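Local coordinates for protein Uly1 (Catenovulum maritimum, PDB 7DRQ) that probably cleaves the algal polysaccharide ulvan, as a calcium-binding lyase of polysaccharide lyase family 24 with a beta-propeller-like fold, at residues A[4-9]-A[474-479]; A[416-421]-A[437-442]. All coordinates share one frame; numbering follows the deposited sequence.

Interaction 1. Residues A[4-9]-A[474-479]; sequences LEHEIK and LQIINL
I8 lies alongside L474, both side chains leaving the sheet on one face, with I8 CD1 3.9 Å from L474 CD2 and reaching on to the delta methyl of I476. Y79 covers all three, so this cluster is well packed. So is the other face, where L4 CD1 presses on I477 CG1 at 3.6 Å, next to Y435. Looser than either, farther along the face of I8, the exposed H6 lays its CB and a ring turned obliquely against I476. The strands run antiparallel, and a classic beta bulge shifts them where both E5 N (2.8 Å) and H6 N (3.3 Å) donate to I476 O. At the bulge the side chain of E5 runs toward N478, extended beyond CG; N478 ND2 meets E5 OE2 at 2.8 Å, nearly straight at 170° but from above the carboxylate plane, and OE1 pairs with K455. An alanine here is likely to leave K455 and the N478 amide without their shared mate. E7 keeps CG anti to its own N (chi1 -178°) and runs beside Q475, whose NE2 reaches E7 OE1 at 2.9 Å from well above the carboxylate plane, the two groups nearly perpendicular. As in the closure of other beta-propellers, the N-terminal strand edges a sheet otherwise built from the C-terminal end. Main-chain bonds and methyl packing join the termini, while carboxylate-amide pairs link polar side chains across the strands.

Interaction 2. Residues A[416-421]-A[437-442]; sequences QGRPFV and APVGSQ
R418 reaches across to the backbone of A437 and turns its guanidinium so that A437 O sits at its edge, in plane. NE donates to that oxygen at 2.9 Å along a nearly straight line (170°), although from the carbonyl's side the donor stands 46° above the C=O plane rather than on a lone pair. The bend at chi3 (-61°) swings the head group round to this position. P438 O is also near NE, but at a poor angle, so the bond goes to A437 O alone of the two; the positive group would still probably be favoured by having both carbonyls close. Over one face of the guanidinium lies V439, whose CG2 is 3.8 Å from R418 NH2. Further back along the arginine, CD rests 3.4 Å from S441 OG, and CB lies against the methyl of A437. That methyl also meets P419 CD at 4.0 Å, and beyond it the proline packs on L414, Y458 and Q475. A437 N closes the other end of the contact by donating to P419 O at 3.0 Å. In the propeller, 437-442 is the connection between sheets: it leaves the outermost strand, 432-436, of one blade-like sheet and leads to strand 444-452 of the next. The chain reverses in a type II beta turn from P438 to S441, closed by S441 N donating to P438 O, with G440 taking up the positive phi of the third position. Beside it, G417 bonds through its backbone to F444, while Q442 has its NE2 bound by E462.

Overall arrangement
Interaction 1 lies within the sheet of strands 3-15, 469-478, 455-462 and 444-452, pairing its N-terminal edge strand with the C-terminal one; interaction 2 joins the preceding sheet to the loop that leads into it. Centres are about 13 Å apart, and they meet directly, Q475 OE1 touching P419 CG at 3.7 Å. Both lie away from the calcium sites formed by D173, D183 and K185 and by L283, D285 and F287. Interaction 1 buries most of its C-terminal strand, with regular strand bonding and aliphatic packing. Interaction 2 covers less area: P419 and A437 are buried and share a main-chain bond, while R418 grips a loop carbonyl beside an exposed turn.

Interaction 1. Residues A[4-9]-A[474-479]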
ATOM      1  N   LEU A   4     -25.061   3.442  -3.564  1.00 16.06           N
ATOM      2  CA  LEU A   4     -24.295   2.924  -4.692  1.00 14.68           C
ATOM      3  C   LEU A   4     -24.705   3.670  -5.957  1.00 19.14           C
ATOM      4  O   LEU A   4     -25.888   3.671  -6.324  1.00 18.08           O
ATOM      5  CB  LEU A   4     -24.536   1.421  -4.848  1.00 15.66           C
ATOM      6  CG  LEU A   4     -23.860   0.718  -6.036  1.00 18.30           C
ATOM      7  CD1 LEU A   4     -22.327   0.878  -5.986  1.00 16.88           C
ATOM      8  CD2 LEU A   4     -24.225  -0.755  -6.076  1.00 16.07           C
ATOM      9  N   GLU A   5     -23.738   4.294  -6.631  1.00 14.26           N
ATOM     10  CA  GLU A   5     -24.014   5.079  -7.832  1.00 18.13           C
ATOM     11  C   GLU A   5     -23.640   4.371  -9.126  1.00 22.49           C
ATOM     12  O   GLU A   5     -24.344   4.525 -10.129  1.00 20.06           O
ATOM     13  CB  GLU A   5     -23.276   6.417  -7.782  1.00 15.16           C
ATOM     14  CG  GLU A   5     -23.728   7.314  -6.647  1.00 22.65           C
ATOM     15  CD  GLU A   5     -23.190   8.718  -6.771  1.00 21.93           C
ATOM     16  OE1 GLU A   5     -22.098   8.892  -7.357  1.00 21.71           O
ATOM     17  OE2 GLU A   5     -23.861   9.648  -6.278  1.00 27.07           O
ATOM     18  N   HIS A   6     -22.538   3.623  -9.142  1.00 17.53           N
ATOM     19  CA  HIS A   6     -22.054   2.996 -10.364  1.00 18.21           C
ATOM     20  C   HIS A   6     -21.409   1.658 -10.039  1.00 19.13           C
ATOM     21  O   HIS A   6     -20.779   1.501  -8.990  1.00 16.16           O
ATOM     22  CB  HIS A   6     -21.049   3.896 -11.093  1.00 16.86           C
ATOM     23  CG  HIS A   6     -21.617   5.219 -11.504  1.00 22.92           C
ATOM     24  ND1 HIS A   6     -21.388   6.383 -10.802  1.00 20.53           N
ATOM     25  CD2 HIS A   6     -22.420   5.559 -12.540  1.00 21.72           C
ATOM     26  CE1 HIS A   6     -22.022   7.384 -11.389  1.00 18.88           C
ATOM     27  NE2 HIS A   6     -22.660   6.909 -12.444  1.00 24.13           N
ATOM     28  N   GLU A   7     -21.561   0.700 -10.951  1.00 15.62           N
ATOM     29  CA  GLU A   7     -20.904  -0.599 -10.840  1.00 15.22           C
ATOM     30  C   GLU A   7     -20.390  -0.968 -12.224  1.00 20.21           C
ATOM     31  O   GLU A   7     -21.179  -1.070 -13.167  1.00 20.29           O
ATOM     32  CB  GLU A   7     -21.867  -1.655 -10.303  1.00 18.91           C
ATOM     33  CG  GLU A   7     -21.238  -3.010 -10.131  1.00 24.63           C
ATOM     34  CD  GLU A   7     -21.932  -3.824  -9.068  1.00 30.52           C
ATOM     35  OE1 GLU A   7     -21.264  -4.693  -8.486  1.00 21.49           O
ATOM     36  OE2 GLU A   7     -23.148  -3.596  -8.826  1.00 35.57           O
ATOM     37  N   ILE A   8     -19.075  -1.146 -12.349  1.00 16.21           N
ATOM     38  CA  ILE A   8     -18.385  -1.201 -13.633  1.00 14.10           C
ATOM     39  C   ILE A   8     -17.486  -2.425 -13.651  1.00 13.65           C
ATOM     40  O   ILE A   8     -16.635  -2.585 -12.774  1.00 16.11           O
ATOM     41  CB  ILE A   8     -17.545   0.071 -13.871  1.00 18.78           C
ATOM     42  CG1 ILE A   8     -18.418   1.319 -13.781  1.00 21.89           C
ATOM     43  CG2 ILE A   8     -16.821   0.008 -15.210  1.00 23.27           C
ATOM     44  CD1 ILE A   8     -18.002   2.243 -12.657  1.00 17.90           C
ATOM     45  N   LYS A   9     -17.627  -3.267 -14.665  1.00 16.11           N
ATOM     46  CA  LYS A   9     -16.699  -4.382 -14.782  1.00 13.39           C
ATOM     47  C   LYS A   9     -15.374  -3.866 -15.326  1.00 14.33           C
ATOM     48  O   LYS A   9     -15.337  -3.078 -16.275  1.00 14.63           O
ATOM     49  CB  LYS A   9     -17.261  -5.489 -15.677  1.00 17.10           C
ATOM     50  CG  LYS A   9     -16.300  -6.647 -15.865  1.00 16.04           C
ATOM     51  CD  LYS A   9     -17.024  -7.896 -16.371  1.00 23.36           C
ATOM     52  CE  LYS A   9     -17.105  -7.934 -17.883  1.00 29.30           C
ATOM     53  NZ  LYS A   9     -17.780  -9.195 -18.360  1.00 27.42           N
ATOM     54  N   LEU A 474     -15.341  -2.222 -10.357  1.00 13.37           N
ATOM     55  CA  LEU A 474     -15.252  -0.957  -9.650  1.00 12.09           C
ATOM     56  C   LEU A 474     -16.644  -0.543  -9.201  1.00 12.63           C
ATOM     57  O   LEU A 474     -17.571  -0.485 -10.021  1.00 13.18           O
ATOM     58  CB  LEU A 474     -14.664   0.135 -10.544  1.00 11.28           C
ATOM     59  CG  LEU A 474     -14.839   1.573 -10.029  1.00 13.24           C
ATOM     60  CD1 LEU A 474     -14.065   1.786  -8.722  1.00 14.57           C
ATOM     61  CD2 LEU A 474     -14.397   2.601 -11.092  1.00 11.79           C
ATOM     62  N   GLN A 475     -16.794  -0.237  -7.914  1.00 11.74           N
ATOM     63  CA  GLN A 475     -18.022   0.368  -7.414  1.00 11.47           C
ATOM     64  C   GLN A 475     -17.750   1.797  -6.968  1.00 13.51           C
ATOM     65  O   GLN A 475     -16.704   2.088  -6.376  1.00 13.88           O
ATOM     66  CB  GLN A 475     -18.625  -0.432  -6.258  1.00 13.60           C
ATOM     67  CG  GLN A 475     -19.222  -1.771  -6.691  1.00 12.49           C
ATOM     68  CD  GLN A 475     -20.028  -2.433  -5.596  1.00 15.06           C
ATOM     69  OE1 GLN A 475     -20.065  -1.959  -4.457  1.00 14.40           O
ATOM     70  NE2 GLN A 475     -20.676  -3.546  -5.934  1.00 14.35           N
ATOM     71  N   ILE A 476     -18.679   2.695  -7.283  1.00 12.25           N
ATOM     72  CA  ILE A 476     -18.590   4.093  -6.868  1.00 15.45           C
ATOM     73  C   ILE A 476     -19.776   4.346  -5.948  1.00 18.18           C
ATOM     74  O   ILE A 476     -20.939   4.260  -6.369  1.00 15.01           O
ATOM     75  CB  ILE A 476     -18.564   5.058  -8.057  1.00 14.57           C
ATOM     76  CG1 ILE A 476     -17.420   4.685  -9.006  1.00 13.78           C
ATOM     77  CG2 ILE A 476     -18.370   6.497  -7.580  1.00 16.06           C
ATOM     78  CD1 ILE A 476     -17.413   5.492 -10.304  1.00 16.61           C
ATOM     79  N   ILE A 477     -19.478   4.621  -4.683  1.00 12.98           N
ATOM     80  CA  ILE A 477     -20.477   4.711  -3.630  1.00 14.81           C
ATOM     81  C   ILE A 477     -20.394   6.113  -3.044  1.00 16.91           C
ATOM     82  O   ILE A 477     -19.324   6.550  -2.606  1.00 16.43           O
ATOM     83  CB  ILE A 477     -20.268   3.633  -2.554  1.00 12.74           C
ATOM     84  CG1 ILE A 477     -20.528   2.226  -3.125  1.00 13.63           C
ATOM     85  CG2 ILE A 477     -21.172   3.889  -1.366  1.00 15.66           C
ATOM     86  CD1 ILE A 477     -19.958   1.087  -2.246  1.00 14.43           C
ATOM     87  N   ASN A 478     -21.515   6.826  -3.072  1.00 14.63           N
ATOM     88  CA  ASN A 478     -21.574   8.184  -2.553  1.00 17.56           C
ATOM     89  C   ASN A 478     -21.680   8.140  -1.036  1.00 16.91           C
ATOM     90  O   ASN A 478     -22.625   7.561  -0.491  1.00 17.58           O
ATOM     91  CB  ASN A 478     -22.773   8.920  -3.159  1.00 16.53           C
ATOM     92  CG  ASN A 478     -22.678  10.412  -2.992  1.00 21.49           C
ATOM     93  OD1 ASN A 478     -22.332  10.904  -1.920  1.00 24.60           O
ATOM     94  ND2 ASN A 478     -22.981  11.151  -4.055  1.00 24.27           N
ATOM     95  N   LEU A 479     -20.715   8.752  -0.348  1.00 18.16           N
ATOM     96  CA  LEU A 479     -20.749   8.741   1.109  1.00 20.16           C
ATOM     97  C   LEU A 479     -21.706   9.773   1.691  1.00 22.14           C
ATOM     98  O   LEU A 479     -21.851   9.828   2.918  1.00 23.83           O
ATOM     99  CB  LEU A 479     -19.340   8.951   1.672  1.00 17.73           C
ATOM    100  CG  LEU A 479     -18.396   7.816   1.288  1.00 15.76           C
ATOM    101  CD1 LEU A 479     -16.956   8.103   1.728  1.00 13.71           C
ATOM    102  CD2 LEU A 479     -18.885   6.524   1.898  1.00 13.53           C
TER

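Interaction 2. Residues A[416-421]-A[437-442]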
ATOM      1  N   GLN A 416     -20.265 -11.418   4.205  1.00 18.81           N
ATOM      2  CA  GLN A 416     -20.859 -12.423   3.328  1.00 19.71           C
ATOM      3  C   GLN A 416     -20.652 -12.073   1.871  1.00 17.20           C
ATOM      4  O   GLN A 416     -21.525 -12.315   1.027  1.00 18.39           O
ATOM      5  CB  GLN A 416     -22.349 -12.609   3.639  1.00 22.20           C
ATOM      6  CG  GLN A 416     -22.639 -13.170   5.030  1.00 28.02           C
ATOM      7  CD  GLN A 416     -24.119 -13.148   5.381  1.00 38.89           C
ATOM      8  OE1 GLN A 416     -24.566 -13.885   6.257  1.00 46.57           O
ATOM      9  NE2 GLN A 416     -24.885 -12.294   4.699  1.00 41.20           N
ATOM     10  N   GLY A 417     -19.513 -11.453   1.548  1.00 16.34           N
ATOM     11  CA  GLY A 417     -19.182 -11.066   0.197  1.00 17.52           C
ATOM     12  C   GLY A 417     -19.724  -9.728  -0.249  1.00 11.95           C
ATOM     13  O   GLY A 417     -19.383  -9.279  -1.350  1.00 12.95           O
ATOM     14  N   ARG A 418     -20.550  -9.064   0.563  1.00 13.62           N
ATOM     15  CA  ARG A 418     -21.227  -7.852   0.154  1.00 14.71           C
ATOM     16  C   ARG A 418     -20.633  -6.643   0.862  1.00 11.95           C
ATOM     17  O   ARG A 418     -20.355  -6.702   2.066  1.00 12.30           O
ATOM     18  CB  ARG A 418     -22.726  -7.948   0.461  1.00 15.16           C
ATOM     19  CG  ARG A 418     -23.314  -9.283  -0.023  1.00 16.23           C
ATOM     20  CD  ARG A 418     -24.777  -9.165  -0.357  1.00 19.21           C
ATOM     21  NE  ARG A 418     -25.591  -8.774   0.791  1.00 21.67           N
ATOM     22  CZ  ARG A 418     -26.098  -9.619   1.683  1.00 25.15           C
ATOM     23  NH1 ARG A 418     -25.859 -10.922   1.591  1.00 25.43           N
ATOM     24  NH2 ARG A 418     -26.844  -9.158   2.677  1.00 27.39           N
ATOM     25  N   PRO A 419     -20.406  -5.551   0.137  1.00 13.00           N
ATOM     26  CA  PRO A 419     -19.795  -4.370   0.762  1.00 12.54           C
ATOM     27  C   PRO A 419     -20.683  -3.776   1.849  1.00 14.67           C
ATOM     28  O   PRO A 419     -21.903  -3.675   1.702  1.00 14.16           O
ATOM     29  CB  PRO A 419     -19.621  -3.404  -0.415  1.00 13.16           C
ATOM     30  CG  PRO A 419     -19.491  -4.295  -1.604  1.00 12.83           C
ATOM     31  CD  PRO A 419     -20.446  -5.443  -1.331  1.00 10.30           C
ATOM     32  N   PHE A 420     -20.055  -3.381   2.955  1.00 13.78           N
ATOM     33  CA  PHE A 420     -20.731  -2.623   3.991  1.00 13.57           C
ATOM     34  C   PHE A 420     -19.869  -1.423   4.350  1.00 11.88           C
ATOM     35  O   PHE A 420     -18.654  -1.436   4.147  1.00 10.29           O
ATOM     36  CB  PHE A 420     -20.997  -3.454   5.251  1.00 14.05           C
ATOM     37  CG  PHE A 420     -19.757  -3.839   6.008  1.00 14.63           C
ATOM     38  CD1 PHE A 420     -19.234  -3.002   6.993  1.00 14.94           C
ATOM     39  CD2 PHE A 420     -19.115  -5.040   5.752  1.00 14.23           C
ATOM     40  CE1 PHE A 420     -18.097  -3.358   7.689  1.00 15.22           C
ATOM     41  CE2 PHE A 420     -17.972  -5.401   6.454  1.00 16.98           C
ATOM     42  CZ  PHE A 420     -17.465  -4.559   7.422  1.00 19.03           C
ATOM     43  N   VAL A 421     -20.517  -0.406   4.913  1.00 11.34           N
ATOM     44  CA  VAL A 421     -19.844   0.769   5.462  1.00 11.71           C
ATOM     45  C   VAL A 421     -20.359   0.999   6.873  1.00 15.13           C
ATOM     46  O   VAL A 421     -21.571   1.091   7.089  1.00 14.19           O
ATOM     47  CB  VAL A 421     -20.078   2.030   4.615  1.00 10.87           C
ATOM     48  CG1 VAL A 421     -19.365   3.228   5.261  1.00 12.73           C
ATOM     49  CG2 VAL A 421     -19.619   1.822   3.172  1.00 13.62           C
ATOM     50  N   ALA A 437     -24.847  -3.676   1.007  1.00 13.98           N
ATOM     51  CA  ALA A 437     -25.423  -4.077  -0.266  1.00 15.12           C
ATOM     52  C   ALA A 437     -26.469  -5.164  -0.023  1.00 16.83           C
ATOM     53  O   ALA A 437     -26.310  -5.993   0.875  1.00 18.99           O
ATOM     54  CB  ALA A 437     -24.341  -4.592  -1.212  1.00 14.32           C
ATOM     55  N   PRO A 438     -27.537  -5.183  -0.814  1.00 18.10           N
ATOM     56  CA  PRO A 438     -28.677  -6.053  -0.515  1.00 22.99           C
ATOM     57  C   PRO A 438     -28.470  -7.492  -0.944  1.00 23.66           C
ATOM     58  O   PRO A 438     -27.643  -7.818  -1.798  1.00 18.29           O
ATOM     59  CB  PRO A 438     -29.812  -5.415  -1.324  1.00 21.77           C
ATOM     60  CG  PRO A 438     -29.112  -4.841  -2.515  1.00 22.14           C
ATOM     61  CD  PRO A 438     -27.794  -4.306  -1.972  1.00 21.77           C
ATOM     62  N   VAL A 439     -29.291  -8.356  -0.382  1.00 24.61           N
ATOM     63  CA  VAL A 439     -29.305  -9.751  -0.736  1.00 22.04           C
ATOM     64  C   VAL A 439     -29.570  -9.796  -2.242  1.00 20.87           C
ATOM     65  O   VAL A 439     -30.304  -9.003  -2.738  1.00 22.50           O
ATOM     66  CB  VAL A 439     -30.440 -10.447   0.022  1.00 30.58           C
ATOM     67  CG1 VAL A 439     -30.766 -11.777  -0.573  1.00 32.71           C
ATOM     68  CG2 VAL A 439     -30.151 -10.509   1.505  1.00 28.39           C
ATOM     69  N   GLY A 440     -28.952 -10.720  -2.950  1.00 17.66           N
ATOM     70  CA  GLY A 440     -29.087 -10.829  -4.390  1.00 19.90           C
ATOM     71  C   GLY A 440     -28.069 -10.046  -5.191  1.00 20.93           C
ATOM     72  O   GLY A 440     -28.003 -10.218  -6.415  1.00 18.49           O
ATOM     73  N   SER A 441     -27.295  -9.175  -4.548  1.00 16.58           N
ATOM     74  CA  SER A 441     -26.196  -8.500  -5.217  1.00 17.86           C
ATOM     75  C   SER A 441     -24.981  -9.431  -5.286  1.00 15.39           C
ATOM     76  O   SER A 441     -24.970 -10.526  -4.723  1.00 15.12           O
ATOM     77  CB  SER A 441     -25.857  -7.197  -4.486  1.00 16.70           C
ATOM     78  OG  SER A 441     -25.593  -7.448  -3.117  1.00 18.08           O
ATOM     79  N   GLN A 442     -23.935  -8.972  -5.971  1.00 17.00           N
ATOM     80  CA  GLN A 442     -22.778  -9.824  -6.211  1.00 15.81           C
ATOM     81  C   GLN A 442     -21.989 -10.070  -4.929  1.00 17.13           C
ATOM     82  O   GLN A 442     -22.077  -9.325  -3.953  1.00 18.07           O
ATOM     83  CB  GLN A 442     -21.852  -9.198  -7.250  1.00 18.10           C
ATOM     84  CG  GLN A 442     -22.494  -8.998  -8.599  1.00 19.91           C
ATOM     85  CD  GLN A 442     -21.691  -8.066  -9.448  1.00 24.75           C
ATOM     86  OE1 GLN A 442     -22.065  -6.914  -9.638  1.00 28.87           O
ATOM     87  NE2 GLN A 442     -20.559  -8.543  -9.946  1.00 24.52           N
TER